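Local coordinates for protein TonB-dependent siderophore receptor (Pseudomonas aeruginosa 39016, PDB 5NEC) that probably takes up iron-siderophore complexes across the outer membrane, as a TonB-dependent receptor with a plug domain inside a beta-barrel, at residues S168-R173 / D197-G202; G658-D663 / R680-A685; L697-V702 / R723-S728. One frame throughout, in Å; residues are numbered along the deposited sequence.

Interaction 1 of 3, residues S168-R173 / D197-G202; sequences SDQTRR and DANVAG
Asn199 N donates to Asp169 O at 2.9 Å, the donor lying nearly in line with the C=O although the N-H...O angle is only 140°, and Asn199 CB sits 3.3 Å from the same Asp169 O. Two further backbone bonds, Arg172 N to Asp197 O and Asp197 N to Arg172 O, make Arg172 and Asp197 an antiparallel hydrogen-bonded pair. Between these ends the 168-173 chain turns, and the carboxylate of Asp169 shapes that turn. Its CG sits between the backbone N and the carbonyl carbon (chi1 62°), which brings OD1 back over the following residues. There Asp169 OD1 accepts from Thr171 N at 3.0 Å, an Asx turn, and takes a hydrogen bond from Thr171 OG1, whose modelled 2.5 Å is short and of doubtful exact length. Both partners reach OD1 from the same face of the carboxylate, the amide from well above its plane, so the group is gripped twice on one oxygen. The second oxygen works across the contact: a water donates to Asp169 OD2 and accepts from Ala201 N at 2.8 Å, linking the Asp169 carboxylate to the backbone of the facing segment. Thr171 OG1 also lies 3.6 Å from Ala198 CB, a methyl packed against the turn. On the exposed side, Gln170 reaches out extended beyond CG and its amide passes that of Asn199 with planes 59° apart; Gln170 OE1 and Asn199 ND2 stay 3.6 Å apart, a contact without a hydrogen bond. Asp197 directs OD2 to Ser209 in the next strand. The contact lies at the open end of the hairpin formed by strands 172-182 and 187-200; strand 206-219 flanks it beyond Ala198, while Asp169 and Thr171 pack on strand 724-733, and Arg173 forms a salt bridge with Glu120.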
loop_
_atom_site.group_PDB
_atom_site.type_symbol
_atom_site.label_atom_id
_atom_site.label_comp_id
_atom_site.label_asym_id
_atom_site.label_seq_id
_atom_site.Cartn_x
_atom_site.Cartn_y
_atom_site.Cartn_z
ATOM N N SER A 168 2.522 -24.392 0.257
ATOM C CA SER A 168 3.840 -25.033 0.458
ATOM C C SER A 168 4.717 -24.331 1.504
ATOM O O SER A 168 5.658 -24.927 2.015
ATOM C CB SER A 168 4.593 -25.112 -0.864
ATOM O OG SER A 168 4.775 -23.816 -1.392
ATOM N N ASP A 169 4.388 -23.076 1.802
ATOM C CA ASP A 169 4.954 -22.298 2.910
ATOM C C ASP A 169 4.161 -22.417 4.225
ATOM O O ASP A 169 4.293 -21.575 5.103
ATOM C CB ASP A 169 5.047 -20.815 2.486
ATOM C CG ASP A 169 3.670 -20.181 2.163
ATOM O OD1 ASP A 169 2.628 -20.874 2.216
ATOM O OD2 ASP A 169 3.642 -18.980 1.841
ATOM N N GLN A 170 3.355 -23.463 4.351
ATOM C CA GLN A 170 2.448 -23.674 5.488
ATOM C C GLN A 170 1.300 -22.637 5.606
ATOM O O GLN A 170 0.717 -22.489 6.666
ATOM C CB GLN A 170 3.228 -23.813 6.818
ATOM C CG GLN A 170 2.473 -24.670 7.841
ATOM C CD GLN A 170 3.234 -24.979 9.126
ATOM O OE1 GLN A 170 4.295 -25.582 9.115
ATOM N NE2 GLN A 170 2.630 -24.635 10.251
ATOM N N THR A 171 0.952 -21.938 4.527
ATOM C CA THR A 171 -0.209 -21.031 4.546
ATOM C C THR A 171 -1.478 -21.818 4.922
ATOM O O THR A 171 -1.745 -22.869 4.345
ATOM C CB THR A 171 -0.444 -20.335 3.178
ATOM O OG1 THR A 171 0.644 -19.456 2.894
ATOM C CG2 THR A 171 -1.746 -19.511 3.158
ATOM N N ARG A 172 -2.211 -21.325 5.914
ATOM C CA ARG A 172 -3.527 -21.812 6.243
ATOM C C ARG A 172 -4.386 -20.572 6.410
ATOM O O ARG A 172 -4.316 -19.889 7.434
ATOM C CB ARG A 172 -3.494 -22.625 7.536
ATOM C CG ARG A 172 -2.646 -23.890 7.479
ATOM C CD ARG A 172 -2.923 -24.761 8.727
ATOM N NE ARG A 172 -2.073 -25.966 8.800
ATOM C CZ ARG A 172 -1.117 -26.228 9.710
ATOM N NH1 ARG A 172 -0.843 -25.400 10.717
ATOM N NH2 ARG A 172 -0.413 -27.360 9.627
ATOM N N ARG A 173 -5.173 -20.274 5.378
ATOM C CA ARG A 173 -5.981 -19.058 5.294
ATOM C C ARG A 173 -7.461 -19.415 5.126
ATOM O O ARG A 173 -7.821 -20.197 4.238
ATOM C CB ARG A 173 -5.521 -18.229 4.099
ATOM C CG ARG A 173 -6.231 -16.888 3.935
ATOM C CD ARG A 173 -5.669 -16.085 2.775
ATOM N NE ARG A 173 -6.379 -14.818 2.594
ATOM C CZ ARG A 173 -6.041 -13.630 3.110
ATOM N NH1 ARG A 173 -4.981 -13.464 3.888
ATOM N NH2 ARG A 173 -6.779 -12.570 2.818
ATOM N N ASP A 197 -2.448 -17.840 8.879
ATOM C CA ASP A 197 -1.169 -18.260 9.428
ATOM C C ASP A 197 -0.318 -18.781 8.271
ATOM O O ASP A 197 -0.824 -19.405 7.344
ATOM C CB ASP A 197 -1.356 -19.353 10.488
ATOM C CG ASP A 197 -2.125 -18.865 11.681
ATOM O OD1 ASP A 197 -3.366 -18.859 11.639
ATOM O OD2 ASP A 197 -1.501 -18.462 12.679
ATOM N N ALA A 198 0.976 -18.503 8.333
ATOM C CA ALA A 198 1.902 -18.906 7.282
ATOM C C ALA A 198 3.318 -18.719 7.765
ATOM O O ALA A 198 3.581 -17.866 8.621
ATOM C CB ALA A 198 1.676 -18.065 6.030
ATOM N N ASN A 199 4.219 -19.536 7.229
ATOM C CA ASN A 199 5.661 -19.240 7.242
ATOM C C ASN A 199 5.987 -18.433 5.974
ATOM O O ASN A 199 5.067 -18.030 5.246
ATOM C CB ASN A 199 6.467 -20.540 7.304
ATOM C CG ASN A 199 6.180 -21.330 8.554
ATOM O OD1 ASN A 199 5.836 -20.775 9.580
ATOM N ND2 ASN A 199 6.320 -22.625 8.470
ATOM N N VAL A 200 7.267 -18.173 5.711
ATOM C CA VAL A 200 7.669 -17.489 4.471
ATOM C C VAL A 200 8.680 -18.357 3.719
ATOM O O VAL A 200 9.714 -18.705 4.273
ATOM C CB VAL A 200 8.257 -16.083 4.748
ATOM C CG1 VAL A 200 8.656 -15.381 3.450
ATOM C CG2 VAL A 200 7.275 -15.224 5.533
ATOM N N ALA A 201 8.378 -18.680 2.463
ATOM C CA ALA A 201 9.272 -19.483 1.624
ATOM C C ALA A 201 10.664 -18.857 1.518
ATOM O O ALA A 201 10.803 -17.665 1.195
ATOM C CB ALA A 201 8.687 -19.675 0.231
ATOM N N GLY A 202 11.679 -19.665 1.816
ATOM C CA GLY A 202 13.057 -19.232 1.766
ATOM C C GLY A 202 13.501 -18.320 2.887
ATOM O O GLY A 202 14.528 -17.667 2.749
HETATM O O HOH W 1 6.064 -17.982 1.093
#

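Interaction 2 of 3, residues G658-D663 / R680-A685; sequences GAFYVD and RYDAMA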
loop_
_atom_site.group_PDB
_atom_site.type_symbol
_atom_site.label_atom_id
_atom_site.label_comp_id
_atom_site.label_asym_id
_atom_site.label_seq_id
_atom_site.Cartn_x
_atom_site.Cartn_y
_atom_site.Cartn_z
ATOM N N GLY A 658 1.919 -14.194 -14.708
ATOM C CA GLY A 658 2.424 -12.850 -14.675
ATOM C C GLY A 658 3.923 -12.812 -14.814
ATOM O O GLY A 658 4.604 -13.731 -14.385
ATOM N N ALA A 659 4.417 -11.746 -15.431
ATOM C CA ALA A 659 5.836 -11.448 -15.497
ATOM C C ALA A 659 6.017 -10.047 -14.929
ATOM O O ALA A 659 5.321 -9.110 -15.338
ATOM C CB ALA A 659 6.327 -11.505 -16.929
ATOM N N PHE A 660 6.948 -9.906 -13.984
ATOM C CA PHE A 660 7.171 -8.629 -13.318
ATOM C C PHE A 660 8.652 -8.311 -13.358
ATOM O O PHE A 660 9.456 -9.125 -12.935
ATOM C CB PHE A 660 6.667 -8.697 -11.872
ATOM C CG PHE A 660 5.263 -9.224 -11.746
ATOM C CD1 PHE A 660 4.178 -8.386 -11.920
ATOM C CD2 PHE A 660 5.028 -10.573 -11.487
ATOM C CE1 PHE A 660 2.879 -8.873 -11.819
ATOM C CE2 PHE A 660 3.738 -11.067 -11.394
ATOM C CZ PHE A 660 2.659 -10.217 -11.566
ATOM N N TYR A 661 9.006 -7.143 -13.883
ATOM C CA TYR A 661 10.381 -6.649 -13.822
ATOM C C TYR A 661 10.460 -5.395 -12.931
ATOM O O TYR A 661 9.595 -4.515 -12.995
ATOM C CB TYR A 661 10.928 -6.376 -15.233
ATOM C CG TYR A 661 12.293 -5.732 -15.231
ATOM C CD1 TYR A 661 13.447 -6.501 -15.078
ATOM C CD2 TYR A 661 12.435 -4.342 -15.348
ATOM C CE1 TYR A 661 14.695 -5.917 -15.062
ATOM C CE2 TYR A 661 13.684 -3.746 -15.337
ATOM C CZ TYR A 661 14.809 -4.547 -15.197
ATOM O OH TYR A 661 16.052 -3.977 -15.168
ATOM N N VAL A 662 11.485 -5.338 -12.087
ATOM C CA VAL A 662 11.810 -4.123 -11.331
ATOM C C VAL A 662 13.313 -3.883 -11.482
ATOM O O VAL A 662 14.099 -4.765 -11.201
ATOM C CB VAL A 662 11.434 -4.232 -9.827
ATOM C CG1 VAL A 662 11.875 -2.992 -9.067
ATOM C CG2 VAL A 662 9.943 -4.437 -9.647
ATOM N N ASP A 663 13.677 -2.678 -11.910
ATOM C CA ASP A 663 15.075 -2.245 -12.099
ATOM C C ASP A 663 15.745 -2.120 -10.722
ATOM O O ASP A 663 15.078 -2.236 -9.692
ATOM C CB ASP A 663 15.057 -0.885 -12.813
ATOM C CG ASP A 663 16.318 -0.562 -13.569
ATOM O OD1 ASP A 663 17.403 -1.088 -13.243
ATOM O OD2 ASP A 663 16.209 0.269 -14.500
ATOM N N ARG A 680 10.489 -11.645 -12.052
ATOM C CA ARG A 680 9.719 -12.652 -11.325
ATOM C C ARG A 680 8.593 -13.132 -12.224
ATOM O O ARG A 680 7.961 -12.324 -12.908
ATOM C CB ARG A 680 9.149 -12.053 -10.043
ATOM C CG ARG A 680 8.077 -12.907 -9.379
ATOM C CD ARG A 680 7.449 -12.220 -8.188
ATOM N NE ARG A 680 6.254 -12.939 -7.762
ATOM C CZ ARG A 680 5.557 -12.707 -6.646
ATOM N NH1 ARG A 680 5.908 -11.770 -5.775
ATOM N NH2 ARG A 680 4.480 -13.437 -6.390
ATOM N N TYR A 681 8.330 -14.435 -12.197
ATOM C CA TYR A 681 7.209 -15.000 -12.955
ATOM C C TYR A 681 6.268 -15.749 -12.024
ATOM O O TYR A 681 6.723 -16.407 -11.103
ATOM C CB TYR A 681 7.701 -15.902 -14.101
ATOM C CG TYR A 681 8.591 -15.183 -15.103
ATOM C CD1 TYR A 681 9.972 -15.115 -14.907
ATOM C CD2 TYR A 681 8.061 -14.573 -16.248
ATOM C CE1 TYR A 681 10.803 -14.460 -15.803
ATOM C CE2 TYR A 681 8.885 -13.916 -17.159
ATOM C CZ TYR A 681 10.263 -13.864 -16.917
ATOM O OH TYR A 681 11.122 -13.227 -17.795
ATOM N N ASP A 682 4.964 -15.605 -12.262
ATOM C CA ASP A 682 3.906 -16.284 -11.510
ATOM C C ASP A 682 3.024 -17.102 -12.459
ATOM O O ASP A 682 2.873 -16.731 -13.616
ATOM C CB ASP A 682 3.022 -15.241 -10.834
ATOM C CG ASP A 682 3.719 -14.494 -9.695
ATOM O OD1 ASP A 682 4.841 -14.873 -9.265
ATOM O OD2 ASP A 682 3.124 -13.515 -9.199
ATOM N N ALA A 683 2.427 -18.189 -11.975
ATOM C CA ALA A 683 1.503 -19.011 -12.780
ATOM C C ALA A 683 0.231 -19.278 -11.997
ATOM O O ALA A 683 0.286 -19.343 -10.773
ATOM C CB ALA A 683 2.160 -20.332 -13.170
ATOM N N MET A 684 -0.902 -19.427 -12.696
ATOM C CA MET A 684 -2.149 -19.900 -12.077
ATOM C C MET A 684 -3.006 -20.765 -12.998
ATOM O O MET A 684 -2.949 -20.659 -14.221
ATOM C CB MET A 684 -3.003 -18.733 -11.527
ATOM C CG MET A 684 -3.885 -17.969 -12.521
ATOM S SD MET A 684 -5.528 -18.644 -12.930
ATOM C CE MET A 684 -6.408 -18.332 -11.417
ATOM N N ALA A 685 -3.837 -21.591 -12.371
ATOM C CA ALA A 685 -4.850 -22.361 -13.053
ATOM C C ALA A 685 -6.058 -22.443 -12.143
ATOM O O ALA A 685 -5.898 -22.566 -10.925
ATOM C CB ALA A 685 -4.315 -23.746 -13.350
#
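Phe660 and Asp682 form the dense side of this contact: Phe660 CE2 comes within 3.3 Å of Asp682 OD2, the ring and carboxylate planes 58° apart and the two side chains crossing at about a right angle. Phe660 CG lies beside its own backbone N (chi1 -50°), which lays the ring over Gly658, with Phe660 CZ 4.1 Å from Gly658 CA. Next to it, Arg680 stretches out from CG to NE along its own strand and donates NE to Asp682 OD1 at 2.8 Å, a nearly straight hydrogen bond that is part of a salt bridge, with the acceptor in the guanidinium plane and the donor on the syn side of the carboxylate. A weak bond from NH2 joins the same oxygen. Asp682 OD2 has its salt-bridge partner in Arg75, consistent with a carboxylate kept ionised between two arginines. The face bearing Ala659 and Tyr681 is looser and partly exposed; there Ala659 CB touches Tyr681 CE2 at 3.5 Å, the one close side-chain meeting. Between the two faces, four backbone bonds join the strands, two in the Gly658-Asp682 pair and two in the Phe660-Arg680 pair, with strand axes 4.7 Å apart and 164° between directions. Such regular antiparallel pairing of chain neighbours, here the hairpin of strands 653-666 and 674-688, is characteristic of the TonB-dependent receptor beta-barrel.

Interaction 3 of 3, residues L697-V702 / R723-S728; sequences LNVQNV and RTILFS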
loop_
_atom_site.group_PDB
_atom_site.type_symbol
_atom_site.label_atom_id
_atom_site.label_comp_id
_atom_site.label_asym_id
_atom_site.label_seq_id
_atom_site.Cartn_x
_atom_site.Cartn_y
_atom_site.Cartn_z
ATOM N N LEU A 697 -5.074 -22.938 -8.299
ATOM C CA LEU A 697 -3.670 -23.225 -8.027
ATOM C C LEU A 697 -2.911 -21.968 -8.385
ATOM O O LEU A 697 -3.153 -21.389 -9.445
ATOM C CB LEU A 697 -3.181 -24.397 -8.899
ATOM C CG LEU A 697 -1.701 -24.801 -8.825
ATOM C CD1 LEU A 697 -1.294 -25.233 -7.423
ATOM C CD2 LEU A 697 -1.426 -25.945 -9.795
ATOM N N ASN A 698 -2.031 -21.516 -7.495
ATOM C CA ASN A 698 -1.119 -20.411 -7.795
ATOM C C ASN A 698 0.315 -20.843 -7.514
ATOM O O ASN A 698 0.593 -21.466 -6.483
ATOM C CB ASN A 698 -1.469 -19.189 -6.940
ATOM C CG ASN A 698 -2.703 -18.482 -7.427
ATOM O OD1 ASN A 698 -3.834 -18.852 -7.075
ATOM N ND2 ASN A 698 -2.493 -17.446 -8.245
ATOM N N VAL A 699 1.214 -20.508 -8.426
ATOM C CA VAL A 699 2.638 -20.683 -8.205
ATOM C C VAL A 699 3.230 -19.286 -8.250
ATOM O O VAL A 699 3.176 -18.614 -9.281
ATOM C CB VAL A 699 3.276 -21.628 -9.256
ATOM C CG1 VAL A 699 4.768 -21.815 -8.988
ATOM C CG2 VAL A 699 2.596 -22.986 -9.214
ATOM N N GLN A 700 3.740 -18.841 -7.109
ATOM C CA GLN A 700 4.333 -17.517 -6.967
ATOM C C GLN A 700 5.833 -17.695 -7.053
ATOM O O GLN A 700 6.378 -18.550 -6.356
ATOM C CB GLN A 700 3.991 -16.878 -5.610
ATOM C CG GLN A 700 2.540 -16.978 -5.162
ATOM C CD GLN A 700 1.568 -16.178 -6.010
ATOM O OE1 GLN A 700 1.884 -15.722 -7.117
ATOM N NE2 GLN A 700 0.360 -16.006 -5.489
ATOM N N ASN A 701 6.482 -16.869 -7.882
ATOM C CA ASN A 701 7.924 -16.895 -8.063
ATOM C C ASN A 701 8.297 -18.280 -8.596
ATOM O O ASN A 701 8.889 -19.094 -7.905
ATOM C CB ASN A 701 8.622 -16.547 -6.752
ATOM C CG ASN A 701 10.080 -16.202 -6.928
ATOM O OD1 ASN A 701 10.648 -16.336 -8.011
ATOM N ND2 ASN A 701 10.704 -15.758 -5.835
ATOM N N VAL A 702 7.912 -18.521 -9.846
ATOM C CA VAL A 702 7.988 -19.839 -10.473
ATOM C C VAL A 702 9.421 -20.353 -10.516
ATOM O O VAL A 702 9.652 -21.525 -10.255
ATOM C CB VAL A 702 7.370 -19.848 -11.890
ATOM C CG1 VAL A 702 7.627 -21.176 -12.607
ATOM C CG2 VAL A 702 5.871 -19.593 -11.825
ATOM N N ARG A 723 9.795 -19.365 -4.059
ATOM C CA ARG A 723 8.718 -20.107 -4.697
ATOM C C ARG A 723 7.689 -20.585 -3.668
ATOM O O ARG A 723 8.033 -21.178 -2.648
ATOM C CB ARG A 723 9.226 -21.305 -5.526
ATOM C CG ARG A 723 8.091 -22.132 -6.117
ATOM C CD ARG A 723 8.498 -23.009 -7.284
ATOM N NE ARG A 723 9.626 -23.876 -6.940
ATOM C CZ ARG A 723 10.791 -23.957 -7.599
ATOM N NH1 ARG A 723 11.041 -23.247 -8.705
ATOM N NH2 ARG A 723 11.741 -24.777 -7.151
ATOM N N THR A 724 6.427 -20.316 -3.974
ATOM C CA THR A 724 5.318 -20.652 -3.107
ATOM C C THR A 724 4.182 -21.211 -3.970
ATOM O O THR A 724 3.813 -20.625 -4.990
ATOM C CB THR A 724 4.882 -19.408 -2.329
ATOM O OG1 THR A 724 6.012 -18.912 -1.598
ATOM C CG2 THR A 724 3.755 -19.721 -1.362
ATOM N N ILE A 725 3.644 -22.352 -3.545
ATOM C CA ILE A 725 2.546 -23.034 -4.239
ATOM C C ILE A 725 1.314 -22.947 -3.335
ATOM O O ILE A 725 1.378 -23.345 -2.175
ATOM C CB ILE A 725 2.930 -24.500 -4.568
ATOM C CG1 ILE A 725 4.190 -24.507 -5.461
ATOM C CG2 ILE A 725 1.777 -25.228 -5.263
ATOM C CD1 ILE A 725 4.801 -25.855 -5.729
ATOM N N LEU A 726 0.214 -22.399 -3.853
ATOM C CA LEU A 726 -1.031 -22.235 -3.072
ATOM C C LEU A 726 -2.176 -22.975 -3.771
ATOM O O LEU A 726 -2.354 -22.835 -4.982
ATOM C CB LEU A 726 -1.383 -20.744 -2.914
ATOM C CG LEU A 726 -0.325 -19.801 -2.303
ATOM C CD1 LEU A 726 -0.732 -18.341 -2.475
ATOM C CD2 LEU A 726 -0.055 -20.123 -0.838
ATOM N N PHE A 727 -2.922 -23.779 -3.016
ATOM C CA PHE A 727 -4.143 -24.417 -3.501
ATOM C C PHE A 727 -5.323 -23.831 -2.754
ATOM O O PHE A 727 -5.358 -23.890 -1.534
ATOM C CB PHE A 727 -4.124 -25.939 -3.286
ATOM C CG PHE A 727 -5.190 -26.672 -4.079
ATOM C CD1 PHE A 727 -4.946 -27.112 -5.393
ATOM C CD2 PHE A 727 -6.454 -26.927 -3.523
ATOM C CE1 PHE A 727 -5.938 -27.782 -6.121
ATOM C CE2 PHE A 727 -7.444 -27.599 -4.255
ATOM C CZ PHE A 727 -7.187 -28.025 -5.556
ATOM N N SER A 728 -6.290 -23.296 -3.490
ATOM C CA SER A 728 -7.512 -22.697 -2.914
ATOM C C SER A 728 -8.764 -23.469 -3.285
ATOM O O SER A 728 -8.901 -23.898 -4.421
ATOM C CB SER A 728 -7.678 -21.264 -3.413
ATOM O OG SER A 728 -6.717 -20.453 -2.788
#
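Arg723 wraps round the loop that follows strand 697-700, and each part of its side chain meets a carbonyl there. Arg723 CB lies 3.3 Å from Asn701 O, and CG stays near Asn701 O at 3.6 Å. CD moves on to Val702 O, at 3.5 Å. The chain then bends at chi3 (54°); NE (4.1 Å) and CZ (3.8 Å) also lie near Val702 O before NH1 donates to it at 2.7 Å. This oxygen lies almost in the guanidinium plane, and the N-H...O angle is 155°. Beyond this clasp the strands are regular: Asn698 with Leu726 and Gln700 with Thr724 are hydrogen-bonded pairs, each joined by two backbone bonds. Leu697 and Ile725 lie side by side on one face, Leu697 CD1 meeting Ile725 CG2 at 3.8 Å. On the other face Gln700, bent at chi2, crosses Leu726 at about a right angle and carries NE2 to within 4.0 Å of Leu726 CD1; that nitrogen bonds to Thr65 O. In the barrel wall strand 693-700 lies between strands 674-688 and 724-733, and 724-733 pairs in turn with strand 159-167, joining the barrel's last strand to its first.

How the interactions relate
Interactions 2 and 3 are partly buried pairings of regular strands, whereas interaction 1 is a surface contact where a turn and a water replace part of the ladder. Interactions 2 and 3 abut directly: strands 674-688 and 693-700 are neighbours, joined where Tyr681 O lies 2.7 Å from Val702 N. Interaction 3 also touches interaction 1, through Ser168 OG at 2.8 Å from Ile725 N and through Ala201 packed on Thr724. Interactions 1 and 2 do not touch, with nearest atoms about 10 Å apart. Interaction 2 pairs charge along one strand and with Arg75, while in interaction 3 an arginine donates to a backbone carbonyl of the facing segment.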